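Local coordinates for protein glycosyltransferase (Rickettsia africae, PDB 7MI0) that probably transfers sugar residues to acceptor molecules, as a GT-B-fold glycosyltransferase of the GT4 family, at residues Leu128-Gly133 with Lys154-Ser159. Sequence-based numbering, arbitrary orientation.
Sequences LTTFHG and KVVAVS
Val156 turns both its N-H and its C=O to strand 126-131: its N donates to Thr129 O at 2.7 Å, and its O accepts from Phe131 N at 2.7 Å. The second bond is the straighter, with an angle of 168° at the hydrogen. This is the regular pattern of parallel strands, in which one residue bonds to the two that flank its partner, here Thr130. Beyond it, where both chains leave the sheet, Val158 N makes a weak, long bond of 3.4 Å to Phe131 O.

Thr130 and Val156 run alongside each other on one face of the sheet. With chi1 at 168°, CG1 of Val156 swings opposite its own backbone N and packs 3.6 Å from CG2 of Thr130, while CG2 of Val156 is turned to Leu128 CD1. The hydroxyl of Thr130 is satisfied by His106 on the adjoining strand. On the other face, the Phe131 ring meets Val155 edge-on: CE1 comes within 3.6 Å of Val155 CB, which lies in the ring plane, and Thr129 CG2 covers one ring face toward its rim. Past the strand ends, Val158 CG1 sits over a face of the His132 imidazole in a CH-pi contact, 4.2 Å from the ring centroid; His132 NE2 is bonded to Arg108.

The two strands are neighbours in the parallel sheet of the N-terminal Rossmann-like domain of this GT-B fold, joined through helix 139-149 as a beta-alpha-beta unit. Ser159 OG caps Val162 N at the start of helix 160-168, which covers Phe131 and Ala157, and the same OG is hydrogen-bonded to Ala301 O; C-terminal helix 378-393 packs on Leu128, and strands 104-107 and 177-179 continue the sheet to either side.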
ATOM      1  N   LEU A 128      -9.396  -3.548 -17.905  1.00 45.90           N
ATOM      2  CA  LEU A 128      -9.614  -3.140 -16.524  1.00 42.23           C
ATOM      3  C   LEU A 128      -8.438  -2.303 -16.052  1.00 43.52           C
ATOM      4  O   LEU A 128      -7.282  -2.695 -16.237  1.00 49.64           O
ATOM      5  CB  LEU A 128      -9.796  -4.349 -15.602  1.00 41.38           C
ATOM      6  CG  LEU A 128     -10.017  -3.992 -14.129  1.00 46.47           C
ATOM      7  CD1 LEU A 128     -11.199  -3.041 -13.982  1.00 43.08           C
ATOM      8  CD2 LEU A 128     -10.213  -5.238 -13.276  1.00 39.72           C
ATOM      9  N   THR A 129      -8.737  -1.160 -15.434  1.00 44.15           N
ATOM     10  CA  THR A 129      -7.735  -0.265 -14.869  1.00 39.19           C
ATOM     11  C   THR A 129      -7.917  -0.180 -13.358  1.00 45.64           C
ATOM     12  O   THR A 129      -9.042  -0.002 -12.873  1.00 42.87           O
ATOM     13  CB  THR A 129      -7.845   1.137 -15.476  1.00 39.61           C
ATOM     14  OG1 THR A 129      -7.819   1.045 -16.903  1.00 48.10           O
ATOM     15  CG2 THR A 129      -6.697   2.027 -15.002  1.00 40.33           C
ATOM     16  N   THR A 130      -6.813  -0.300 -12.624  1.00 44.68           N
ATOM     17  CA  THR A 130      -6.776  -0.007 -11.197  1.00 40.75           C
ATOM     18  C   THR A 130      -5.858   1.184 -10.972  1.00 44.26           C
ATOM     19  O   THR A 130      -4.728   1.202 -11.472  1.00 48.38           O
ATOM     20  CB  THR A 130      -6.284  -1.206 -10.379  1.00 42.21           C
ATOM     21  OG1 THR A 130      -7.131  -2.338 -10.618  1.00 39.67           O
ATOM     22  CG2 THR A 130      -6.301  -0.878  -8.891  1.00 35.97           C
ATOM     23  N   PHE A 131      -6.345   2.175 -10.228  1.00 47.08           N
ATOM     24  CA  PHE A 131      -5.574   3.365  -9.881  1.00 46.85           C
ATOM     25  C   PHE A 131      -5.028   3.184  -8.468  1.00 45.54           C
ATOM     26  O   PHE A 131      -5.787   3.226  -7.495  1.00 47.25           O
ATOM     27  CB  PHE A 131      -6.441   4.621  -9.986  1.00 49.24           C
ATOM     28  CG  PHE A 131      -6.983   4.876 -11.378  1.00 50.03           C
ATOM     29  CD1 PHE A 131      -8.193   4.326 -11.781  1.00 49.19           C
ATOM     30  CD2 PHE A 131      -6.281   5.662 -12.279  1.00 42.03           C
ATOM     31  CE1 PHE A 131      -8.686   4.554 -13.059  1.00 50.72           C
ATOM     32  CE2 PHE A 131      -6.774   5.896 -13.547  1.00 44.32           C
ATOM     33  CZ  PHE A 131      -7.974   5.341 -13.941  1.00 43.51           C
ATOM     34  N   HIS A 132      -3.719   2.963  -8.356  1.00 49.83           N
ATOM     35  CA  HIS A 132      -3.064   2.794  -7.062  1.00 49.87           C
ATOM     36  C   HIS A 132      -2.634   4.118  -6.442  1.00 52.73           C
ATOM     37  O   HIS A 132      -1.930   4.117  -5.427  1.00 56.55           O
ATOM     38  CB  HIS A 132      -1.838   1.884  -7.193  1.00 48.85           C
ATOM     39  CG  HIS A 132      -2.165   0.464  -7.530  1.00 48.01           C
ATOM     40  ND1 HIS A 132      -1.945  -0.577  -6.657  1.00 57.23           N
ATOM     41  CD2 HIS A 132      -2.687  -0.089  -8.650  1.00 48.03           C
ATOM     42  CE1 HIS A 132      -2.319  -1.710  -7.222  1.00 55.19           C
ATOM     43  NE2 HIS A 132      -2.775  -1.442  -8.431  1.00 49.40           N
ATOM     44  N   GLY A 133      -3.019   5.240  -7.033  1.00 54.70           N
ATOM     45  CA  GLY A 133      -2.580   6.512  -6.498  1.00 58.81           C
ATOM     46  C   GLY A 133      -3.276   7.644  -7.211  1.00 58.68           C
ATOM     47  O   GLY A 133      -4.079   7.435  -8.124  1.00 57.01           O
ATOM     48  N   LYS A 154     -14.956  -0.649 -16.592  1.00 47.25           N
ATOM     49  CA  LYS A 154     -14.912  -0.325 -15.175  1.00 50.90           C
ATOM     50  C   LYS A 154     -13.488   0.054 -14.787  1.00 43.84           C
ATOM     51  O   LYS A 154     -12.524  -0.278 -15.479  1.00 44.83           O
ATOM     52  CB  LYS A 154     -15.408  -1.496 -14.311  1.00 49.87           C
ATOM     53  CG  LYS A 154     -16.864  -1.850 -14.524  1.00 45.50           C
ATOM     54  CD  LYS A 154     -17.694  -1.476 -13.318  1.00 59.52           C
ATOM     55  CE  LYS A 154     -19.178  -1.656 -13.586  1.00 68.89           C
ATOM     56  NZ  LYS A 154     -19.674  -0.674 -14.594  1.00 70.07           N
ATOM     57  N   VAL A 155     -13.367   0.778 -13.676  1.00 42.70           N
ATOM     58  CA  VAL A 155     -12.075   1.119 -13.104  1.00 44.42           C
ATOM     59  C   VAL A 155     -12.117   0.796 -11.618  1.00 45.82           C
ATOM     60  O   VAL A 155     -13.181   0.778 -10.993  1.00 46.66           O
ATOM     61  CB  VAL A 155     -11.707   2.600 -13.322  1.00 48.99           C
ATOM     62  CG1 VAL A 155     -11.432   2.872 -14.800  1.00 43.40           C
ATOM     63  CG2 VAL A 155     -12.825   3.496 -12.800  1.00 47.01           C
ATOM     64  N   VAL A 156     -10.942   0.539 -11.050  1.00 42.35           N
ATOM     65  CA  VAL A 156     -10.812   0.193  -9.638  1.00 40.80           C
ATOM     66  C   VAL A 156      -9.981   1.261  -8.944  1.00 41.34           C
ATOM     67  O   VAL A 156      -8.895   1.614  -9.416  1.00 44.69           O
ATOM     68  CB  VAL A 156     -10.186  -1.202  -9.442  1.00 36.56           C
ATOM     69  CG1 VAL A 156      -9.793  -1.412  -8.002  1.00 33.41           C
ATOM     70  CG2 VAL A 156     -11.154  -2.282  -9.872  1.00 37.69           C
ATOM     71  N   ALA A 157     -10.492   1.773  -7.830  1.00 40.10           N
ATOM     72  CA  ALA A 157      -9.750   2.658  -6.949  1.00 42.51           C
ATOM     73  C   ALA A 157      -9.382   1.904  -5.677  1.00 41.88           C
ATOM     74  O   ALA A 157     -10.226   1.230  -5.079  1.00 43.11           O
ATOM     75  CB  ALA A 157     -10.566   3.908  -6.608  1.00 44.98           C
ATOM     76  N   VAL A 158      -8.112   2.015  -5.272  1.00 37.35           N
ATOM     77  CA  VAL A 158      -7.621   1.318  -4.085  1.00 36.92           C
ATOM     78  C   VAL A 158      -8.078   1.966  -2.792  1.00 45.43           C
ATOM     79  O   VAL A 158      -7.757   1.451  -1.711  1.00 50.38           O
ATOM     80  CB  VAL A 158      -6.083   1.254  -4.037  1.00 41.81           C
ATOM     81  CG1 VAL A 158      -5.519   0.626  -5.304  1.00 38.75           C
ATOM     82  CG2 VAL A 158      -5.510   2.642  -3.808  1.00 45.43           C
ATOM     83  N   SER A 159      -8.803   3.081  -2.861  1.00 43.44           N
ATOM     84  CA  SER A 159      -9.341   3.729  -1.671  1.00 45.26           C
ATOM     85  C   SER A 159     -10.468   4.658  -2.093  1.00 47.45           C
ATOM     86  O   SER A 159     -10.661   4.935  -3.278  1.00 54.04           O
ATOM     87  CB  SER A 159      -8.252   4.494  -0.908  1.00 51.52           C
ATOM     88  OG  SER A 159      -7.651   5.504  -1.708  1.00 50.55           O
TER